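Local coordinates for nickel-dependent hydrogenase large subunit (PDB 3MYR), which forms the large subunit of a heterodimeric [NiFe] hydrogenase, carrying the nickel-iron centre at which hydrogen is oxidised, and probably recycles hydrogen released by nitrogenase, at residues 122-131 / 143-152; 402-412 / 435-443. One frame throughout, in Å; residues are numbered along the deposited sequence.

Interaction 1. Residues 122-131 / 143-152; sequences ALSADPRATS and SSPGYFADTQ
Thr130 lays its methyl group on the Phe148 ring: CG2 stands 3.6 Å from the ring centroid and 10° off the normal, a CH-pi contact over the middle of the face. The threonine torsion sets this up: CG2 is anti to the backbone N and thereby turned to the ring, while OG1, beside that N, reaches back to Asp126 O, bonded at 2.9 Å from above the carbonyl plane. Tyr147 CD2 covers the opposite face of Phe148, so the ring is clamped from two sides, and Ala189 of helix 181-201 packs against the Phe148 side chain. Replacing Phe148 by alanine would remove the ring and is likely to open a gap between the Thr130 methyl and Tyr147, costing the methyl its CH-pi partner. Beside the ring, Pro127 packs its CG against Ala149 CB at 3.8 Å, and its CB rests on Pro145 O. Ser131 has OG anti to its backbone N (chi1 171°), which carries the hydroxyl past the Pro145 ring to donate to Ser143 O at 2.6 Å, nearly in line with the C=O bond. Pro145 CG lies over one face of the Arg128 guanidinium. The extended side chain of Gln152 ends among the carbonyls of the 122-125 turn, its amide close to Ala122 O and Ala125 O. Asp126 and Ser144 each cap a helix start, accepting from Ala129 N and Tyr147 N. The whole is a pair of successive helices, 127-137 and 145-160, whose segments 127-131 and 145-152 run at 122° to one another, each helix having an N-cap followed by proline at N1.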
loop_
_atom_site.group_PDB
_atom_site.type_symbol
_atom_site.label_atom_id
_atom_site.label_comp_id
_atom_site.label_asym_id
_atom_site.label_seq_id
_atom_site.Cartn_x
_atom_site.Cartn_y
_atom_site.Cartn_z
ATOM N N ALA B 122 -22.198 17.936 6.143
ATOM C CA ALA B 122 -21.324 19.094 5.761
ATOM C C ALA B 122 -22.078 20.134 4.903
ATOM O O ALA B 122 -21.823 21.306 4.992
ATOM C CB ALA B 122 -20.062 18.598 4.989
ATOM N N LEU B 123 -23.046 19.713 4.098
ATOM C CA LEU B 123 -23.804 20.664 3.261
ATOM C C LEU B 123 -24.655 21.619 4.045
ATOM O O LEU B 123 -25.106 22.610 3.489
ATOM C CB LEU B 123 -24.736 19.913 2.295
ATOM C CG LEU B 123 -24.005 18.884 1.384
ATOM C CD1 LEU B 123 -25.047 18.312 0.389
ATOM C CD2 LEU B 123 -22.835 19.569 0.660
ATOM N N SER B 124 -24.897 21.332 5.323
ATOM C CA SER B 124 -25.718 22.200 6.194
ATOM C C SER B 124 -24.876 23.196 6.996
ATOM O O SER B 124 -25.433 23.981 7.747
ATOM C CB SER B 124 -26.386 21.335 7.313
ATOM O OG SER B 124 -27.432 20.682 6.730
ATOM N N ALA B 125 -23.560 23.042 6.981
ATOM C CA ALA B 125 -22.701 23.854 7.868
ATOM C C ALA B 125 -22.782 25.306 7.509
ATOM O O ALA B 125 -22.951 25.681 6.331
ATOM C CB ALA B 125 -21.245 23.393 7.777
ATOM N N ASP B 126 -22.624 26.133 8.514
ATOM C CA ASP B 126 -22.411 27.532 8.263
ATOM C C ASP B 126 -20.898 27.702 7.967
ATOM O O ASP B 126 -20.075 27.335 8.805
ATOM C CB ASP B 126 -22.845 28.319 9.515
ATOM C CG ASP B 126 -22.453 29.837 9.450
ATOM O OD1 ASP B 126 -22.026 30.415 10.457
ATOM O OD2 ASP B 126 -22.615 30.499 8.420
ATOM N N PRO B 127 -20.552 28.371 6.841
ATOM C CA PRO B 127 -19.155 28.484 6.449
ATOM C C PRO B 127 -18.346 29.284 7.480
ATOM O O PRO B 127 -17.236 28.911 7.804
ATOM C CB PRO B 127 -19.207 29.211 5.100
ATOM C CG PRO B 127 -20.583 28.749 4.501
ATOM C CD PRO B 127 -21.498 28.710 5.750
ATOM N N ARG B 128 -18.955 30.297 8.047
ATOM C CA ARG B 128 -18.295 31.082 9.067
ATOM C C ARG B 128 -18.003 30.321 10.354
ATOM O O ARG B 128 -16.919 30.424 10.891
ATOM C CB ARG B 128 -19.041 32.377 9.386
ATOM C CG ARG B 128 -18.273 33.164 10.426
ATOM C CD ARG B 128 -18.899 34.550 10.763
ATOM N NE ARG B 128 -18.976 35.411 9.571
ATOM C CZ ARG B 128 -17.929 36.035 9.016
ATOM N NH1 ARG B 128 -16.699 35.924 9.550
ATOM N NH2 ARG B 128 -18.112 36.757 7.909
ATOM N N ALA B 129 -18.979 29.571 10.863
ATOM C CA ALA B 129 -18.764 28.737 12.039
ATOM C C ALA B 129 -17.704 27.673 11.735
ATOM O O ALA B 129 -16.908 27.277 12.621
ATOM C CB ALA B 129 -20.120 28.086 12.514
ATOM N N THR B 130 -17.646 27.193 10.496
ATOM C CA THR B 130 -16.675 26.153 10.157
ATOM C C THR B 130 -15.253 26.752 10.256
ATOM O O THR B 130 -14.337 26.120 10.774
ATOM C CB THR B 130 -16.869 25.628 8.726
ATOM O OG1 THR B 130 -18.199 25.124 8.601
ATOM C CG2 THR B 130 -15.904 24.511 8.394
ATOM N N SER B 131 -15.131 28.005 9.815
ATOM C CA SER B 131 -13.884 28.742 9.919
ATOM C C SER B 131 -13.495 28.975 11.387
ATOM O O SER B 131 -12.353 28.722 11.750
ATOM C CB SER B 131 -14.032 30.080 9.190
ATOM O OG SER B 131 -12.929 30.904 9.447
ATOM N N SER B 143 -8.468 28.509 5.944
ATOM C CA SER B 143 -9.565 28.407 6.914
ATOM C C SER B 143 -10.588 29.507 6.696
ATOM O O SER B 143 -11.435 29.776 7.585
ATOM C CB SER B 143 -8.990 28.593 8.323
ATOM O OG SER B 143 -8.491 29.939 8.484
ATOM N N SER B 144 -10.480 30.249 5.599
ATOM C CA SER B 144 -11.349 31.420 5.480
ATOM C C SER B 144 -12.780 30.906 5.275
ATOM O O SER B 144 -12.982 29.787 4.801
ATOM C CB SER B 144 -10.940 32.337 4.326
ATOM O OG SER B 144 -11.385 31.737 3.121
ATOM N N PRO B 145 -13.793 31.708 5.662
ATOM C CA PRO B 145 -15.197 31.361 5.446
ATOM C C PRO B 145 -15.494 31.212 3.979
ATOM O O PRO B 145 -16.185 30.264 3.592
ATOM C CB PRO B 145 -15.981 32.524 6.101
ATOM C CG PRO B 145 -15.013 33.019 7.148
ATOM C CD PRO B 145 -13.620 32.856 6.546
ATOM N N GLY B 146 -14.977 32.113 3.137
ATOM C CA GLY B 146 -15.200 31.966 1.678
ATOM C C GLY B 146 -14.640 30.645 1.131
ATOM O O GLY B 146 -15.224 30.000 0.256
ATOM N N TYR B 147 -13.504 30.181 1.650
ATOM C CA TYR B 147 -12.955 28.909 1.227
ATOM C C TYR B 147 -13.872 27.690 1.598
ATOM O O TYR B 147 -14.123 26.762 0.781
ATOM C CB TYR B 147 -11.597 28.764 1.899
ATOM C CG TYR B 147 -11.067 27.359 1.902
ATOM C CD1 TYR B 147 -10.533 26.757 0.730
ATOM C CD2 TYR B 147 -11.028 26.631 3.098
ATOM C CE1 TYR B 147 -9.958 25.433 0.775
ATOM C CE2 TYR B 147 -10.474 25.340 3.148
ATOM C CZ TYR B 147 -9.963 24.748 1.995
ATOM O OH TYR B 147 -9.434 23.487 2.137
ATOM N N PHE B 148 -14.337 27.676 2.856
ATOM C CA PHE B 148 -15.339 26.719 3.283
ATOM C C PHE B 148 -16.659 26.794 2.498
ATOM O O PHE B 148 -17.190 25.750 2.108
ATOM C CB PHE B 148 -15.573 26.767 4.807
ATOM C CG PHE B 148 -14.425 26.228 5.568
ATOM C CD1 PHE B 148 -13.708 27.046 6.460
ATOM C CD2 PHE B 148 -13.973 24.923 5.327
ATOM C CE1 PHE B 148 -12.606 26.525 7.184
ATOM C CE2 PHE B 148 -12.851 24.389 6.051
ATOM C CZ PHE B 148 -12.180 25.180 6.968
ATOM N N ALA B 149 -17.109 27.998 2.187
ATOM C CA ALA B 149 -18.349 28.188 1.419
ATOM C C ALA B 149 -18.097 27.672 -0.002
ATOM O O ALA B 149 -18.944 27.018 -0.568
ATOM C CB ALA B 149 -18.771 29.731 1.364
ATOM N N ASP B 150 -16.920 27.955 -0.575
ATOM C CA ASP B 150 -16.596 27.458 -1.953
ATOM C C ASP B 150 -16.423 25.949 -1.975
ATOM O O ASP B 150 -16.914 25.283 -2.856
ATOM C CB ASP B 150 -15.411 28.205 -2.593
ATOM C CG ASP B 150 -15.740 29.792 -2.835
ATOM O OD1 ASP B 150 -14.810 30.616 -3.191
ATOM O OD2 ASP B 150 -16.925 30.237 -2.607
ATOM N N THR B 151 -15.813 25.371 -0.951
ATOM C CA THR B 151 -15.744 23.915 -0.866
ATOM C C THR B 151 -17.126 23.291 -0.723
ATOM O O THR B 151 -17.489 22.358 -1.443
ATOM C CB THR B 151 -14.903 23.490 0.379
ATOM O OG1 THR B 151 -13.593 24.031 0.219
ATOM C CG2 THR B 151 -14.786 22.011 0.478
ATOM N N GLN B 152 -17.909 23.812 0.211
ATOM C CA GLN B 152 -19.266 23.307 0.394
ATOM C C GLN B 152 -20.091 23.370 -0.924
ATOM O O GLN B 152 -20.829 22.427 -1.293
ATOM C CB GLN B 152 -19.946 24.133 1.512
ATOM C CG GLN B 152 -21.399 23.769 1.803
ATOM C CD GLN B 152 -21.959 24.624 2.923
ATOM O OE1 GLN B 152 -22.195 24.130 4.040
ATOM N NE2 GLN B 152 -22.046 25.918 2.682
#

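Interaction 2. Residues 402-412 / 435-443; sequences HDQARELVDST and LESKILVDA
Ile439 and Leu408 meet at the centre of a near-antiparallel helix pair, 403-416 against 426-456, whose segments run at 146° with axes 10.3 Å apart. The two side chains lie alongside one another, pointing opposite ways, and Leu408 CD1 comes to 3.7 Å from Ile439 CG1. With CG1 anti to the carbonyl carbon (chi1 -70°), Ile439 sends its CD1 across to Ala405 CB, also at 3.7 Å, while its CG2 branch approaches the His402 ring. Farther along, Leu435 takes over: its side chain crosses that of Val409 at about a right angle, CD1 lying 4.0 Å from Val409 CG2, and its CD2 lies 3.6 Å from Thr412 OG1. That hydroxyl turns back to Leu408 O, which it shares with Thr412 N, the two donors arriving from opposite faces of the carbonyl plane. Leu397 of helix 390-399 packs on His402 and Ala405, and Leu262 of helix 236-265 on Thr412.

The polar edge belongs to Gln404, whose extended chain reaches past Ile439 to Asp442. Its OE1 accepts from a water that also donates to Ile439 O, so both ends of the amide are engaged. Lys438 bridges to the syn lone pair of Asp442 OD2 and also to Asp254; Arg250 too pairs with OD2. Gln404 NE2 takes the other oxygen, donating to Asp442 OD1 from the anti side, somewhat out of the carboxylate plane, in a bent bond of 2.8 Å, with amide and carboxylate planes 11° apart.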
loop_
_atom_site.group_PDB
_atom_site.type_symbol
_atom_site.label_atom_id
_atom_site.label_comp_id
_atom_site.label_asym_id
_atom_site.label_seq_id
_atom_site.Cartn_x
_atom_site.Cartn_y
_atom_site.Cartn_z
ATOM N N HIS B 402 10.163 6.171 26.111
ATOM C CA HIS B 402 10.426 7.191 25.066
ATOM C C HIS B 402 9.747 8.482 25.475
ATOM O O HIS B 402 8.503 8.485 25.637
ATOM C CB HIS B 402 9.945 6.719 23.683
ATOM C CG HIS B 402 10.176 7.704 22.559
ATOM N ND1 HIS B 402 11.262 7.624 21.692
ATOM C CD2 HIS B 402 9.432 8.744 22.123
ATOM C CE1 HIS B 402 11.191 8.605 20.804
ATOM N NE2 HIS B 402 10.087 9.295 21.042
ATOM N N ASP B 403 10.521 9.575 25.627
ATOM C CA ASP B 403 9.977 10.755 26.305
ATOM C C ASP B 403 8.877 11.423 25.490
ATOM O O ASP B 403 7.842 11.824 26.028
ATOM C CB ASP B 403 11.046 11.787 26.611
ATOM C CG ASP B 403 11.855 11.458 27.895
ATOM O OD1 ASP B 403 11.411 10.697 28.798
ATOM O OD2 ASP B 403 12.954 11.999 27.993
ATOM N N GLN B 404 9.135 11.618 24.205
ATOM C CA GLN B 404 8.155 12.298 23.391
ATOM C C GLN B 404 6.854 11.460 23.296
ATOM O O GLN B 404 5.759 12.027 23.443
ATOM C CB GLN B 404 8.717 12.586 21.993
ATOM C CG GLN B 404 7.727 13.229 21.063
ATOM C CD GLN B 404 8.302 13.461 19.670
ATOM O OE1 GLN B 404 9.214 12.736 19.231
ATOM N NE2 GLN B 404 7.794 14.472 18.988
ATOM N N ALA B 405 6.983 10.135 23.105
ATOM C CA ALA B 405 5.804 9.272 23.034
ATOM C C ALA B 405 4.994 9.339 24.322
ATOM O O ALA B 405 3.760 9.361 24.298
ATOM C CB ALA B 405 6.188 7.815 22.714
ATOM N N ARG B 406 5.680 9.386 25.457
ATOM C CA ARG B 406 5.018 9.430 26.722
ATOM C C ARG B 406 4.234 10.759 26.816
ATOM O O ARG B 406 3.104 10.799 27.289
ATOM C CB ARG B 406 6.087 9.436 27.800
ATOM C CG ARG B 406 5.876 8.484 28.892
ATOM C CD ARG B 406 6.542 7.195 28.531
ATOM N NE ARG B 406 7.307 6.656 29.652
ATOM C CZ ARG B 406 6.800 6.013 30.707
ATOM N NH1 ARG B 406 7.645 5.572 31.635
ATOM N NH2 ARG B 406 5.478 5.850 30.873
ATOM N N GLU B 407 4.869 11.853 26.432
ATOM C CA GLU B 407 4.245 13.175 26.476
ATOM C C GLU B 407 3.015 13.222 25.564
ATOM O O GLU B 407 1.983 13.733 25.941
ATOM C CB GLU B 407 5.244 14.164 25.948
ATOM C CG GLU B 407 5.120 15.657 26.293
ATOM C CD GLU B 407 6.490 16.411 26.023
ATOM O OE1 GLU B 407 6.972 17.166 26.919
ATOM O OE2 GLU B 407 7.120 16.220 24.931
ATOM N N LEU B 408 3.132 12.680 24.368
ATOM C CA LEU B 408 2.018 12.738 23.427
ATOM C C LEU B 408 0.886 11.852 23.915
ATOM O O LEU B 408 -0.246 12.212 23.750
ATOM C CB LEU B 408 2.417 12.259 22.025
ATOM C CG LEU B 408 3.339 13.201 21.238
ATOM C CD1 LEU B 408 3.937 12.434 20.009
ATOM C CD2 LEU B 408 2.544 14.474 20.829
ATOM N N VAL B 409 1.190 10.636 24.371
ATOM C CA VAL B 409 0.149 9.744 24.850
ATOM C C VAL B 409 -0.555 10.376 26.086
ATOM O O VAL B 409 -1.784 10.494 26.111
ATOM C CB VAL B 409 0.661 8.310 25.165
ATOM C CG1 VAL B 409 -0.383 7.571 25.980
ATOM C CG2 VAL B 409 0.986 7.508 23.829
ATOM N N ASP B 410 0.229 10.811 27.067
ATOM C CA ASP B 410 -0.325 11.510 28.251
ATOM C C ASP B 410 -1.132 12.753 27.920
ATOM O O ASP B 410 -2.207 12.916 28.453
ATOM C CB ASP B 410 0.747 11.853 29.304
ATOM C CG ASP B 410 1.367 10.587 29.924
ATOM O OD1 ASP B 410 0.734 9.490 29.813
ATOM O OD2 ASP B 410 2.471 10.689 30.523
ATOM N N SER B 411 -0.631 13.633 27.058
ATOM C CA SER B 411 -1.409 14.820 26.738
ATOM C C SER B 411 -2.663 14.470 25.884
ATOM O O SER B 411 -3.719 15.046 26.086
ATOM C CB SER B 411 -0.552 15.900 26.071
ATOM O OG SER B 411 -0.309 15.467 24.753
ATOM N N THR B 412 -2.587 13.439 25.032
ATOM C CA THR B 412 -3.783 13.011 24.339
ATOM C C THR B 412 -4.853 12.477 25.287
ATOM O O THR B 412 -6.049 12.872 25.194
ATOM C CB THR B 412 -3.448 11.929 23.306
ATOM O OG1 THR B 412 -2.574 12.487 22.309
ATOM C CG2 THR B 412 -4.700 11.304 22.692
ATOM N N LEU B 435 -0.215 9.924 16.359
ATOM C CA LEU B 435 0.902 10.255 17.270
ATOM C C LEU B 435 2.235 9.759 16.719
ATOM O O LEU B 435 3.204 10.473 16.793
ATOM C CB LEU B 435 0.723 9.646 18.673
ATOM C CG LEU B 435 -0.593 10.124 19.378
ATOM C CD1 LEU B 435 -0.698 9.558 20.798
ATOM C CD2 LEU B 435 -0.792 11.700 19.275
ATOM N N GLU B 436 2.282 8.550 16.177
ATOM C CA GLU B 436 3.583 8.048 15.710
ATOM C C GLU B 436 3.973 8.797 14.444
ATOM O O GLU B 436 5.167 8.962 14.181
ATOM C CB GLU B 436 3.579 6.518 15.498
ATOM C CG GLU B 436 2.953 6.107 14.156
ATOM C CD GLU B 436 3.110 4.595 13.905
ATOM O OE1 GLU B 436 2.670 4.093 12.835
ATOM O OE2 GLU B 436 3.655 3.896 14.809
ATOM N N SER B 437 2.997 9.299 13.682
ATOM C CA SER B 437 3.320 10.254 12.560
ATOM C C SER B 437 4.047 11.508 13.025
ATOM O O SER B 437 4.968 11.978 12.364
ATOM C CB SER B 437 2.083 10.731 11.804
ATOM O OG SER B 437 1.414 9.587 11.301
ATOM N N LYS B 438 3.623 12.056 14.143
ATOM C CA LYS B 438 4.302 13.215 14.723
ATOM C C LYS B 438 5.731 12.826 15.161
ATOM O O LYS B 438 6.717 13.579 14.972
ATOM C CB LYS B 438 3.485 13.744 15.930
ATOM C CG LYS B 438 4.221 14.812 16.799
ATOM C CD LYS B 438 4.766 15.994 15.890
ATOM C CE LYS B 438 5.236 17.206 16.765
ATOM N NZ LYS B 438 5.891 18.235 15.810
ATOM N N ILE B 439 5.880 11.653 15.729
ATOM C CA ILE B 439 7.220 11.268 16.194
ATOM C C ILE B 439 8.133 11.126 14.960
ATOM O O ILE B 439 9.281 11.540 14.998
ATOM C CB ILE B 439 7.164 9.946 16.993
ATOM C CG1 ILE B 439 6.441 10.197 18.356
ATOM C CG2 ILE B 439 8.633 9.346 17.189
ATOM C CD1 ILE B 439 6.202 8.934 19.136
ATOM N N LEU B 440 7.624 10.540 13.871
ATOM C CA LEU B 440 8.470 10.234 12.710
ATOM C C LEU B 440 8.802 11.521 11.976
ATOM O O LEU B 440 9.891 11.693 11.433
ATOM C CB LEU B 440 7.754 9.302 11.747
ATOM C CG LEU B 440 7.944 7.880 12.206
ATOM C CD1 LEU B 440 7.040 6.978 11.431
ATOM C CD2 LEU B 440 9.359 7.500 11.869
ATOM N N VAL B 441 7.823 12.396 11.860
ATOM C CA VAL B 441 8.082 13.618 11.133
ATOM C C VAL B 441 9.143 14.504 11.828
ATOM O O VAL B 441 9.997 15.002 11.146
ATOM C CB VAL B 441 6.782 14.423 10.770
ATOM C CG1 VAL B 441 6.406 15.396 11.884
ATOM C CG2 VAL B 441 7.010 15.108 9.511
ATOM N N ASP B 442 9.175 14.554 13.160
ATOM C CA ASP B 442 10.251 15.208 13.889
ATOM C C ASP B 442 11.576 14.505 13.689
ATOM O O ASP B 442 12.556 15.165 13.665
ATOM C CB ASP B 442 9.977 15.294 15.411
ATOM C CG ASP B 442 8.776 16.214 15.742
ATOM O OD1 ASP B 442 8.328 16.245 16.919
ATOM O OD2 ASP B 442 8.304 16.945 14.821
ATOM N N ALA B 443 11.606 13.180 13.549
ATOM C CA ALA B 443 12.889 12.487 13.375
ATOM C C ALA B 443 13.569 12.747 11.998
ATOM O O ALA B 443 14.798 12.565 11.866
ATOM C CB ALA B 443 12.702 10.990 13.563
HETATM O O HOH W 1 10.901 12.059 17.056
#

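The two contacts share no helix: their centres lie 31 Å apart, with about 20 Å between nearest atoms, and interaction 1 closes along the chain before interaction 2 opens. Interaction 1 sits at the periphery, 33 Å from the centre of the chain, and includes exposed residues; interaction 2, at 18 Å, has none among those that touch. Chemistry follows place. The outer pair is close-set, its segment axes 7.9 Å apart at closest approach, and relies on prolines, an aromatic face and backbone carbonyls. The inner pair keeps its axes wider apart, fills the interval with branched aliphatic side chains, and gathers most of its polar bonding in an amide, a water and a charge network shared with helix 236-265.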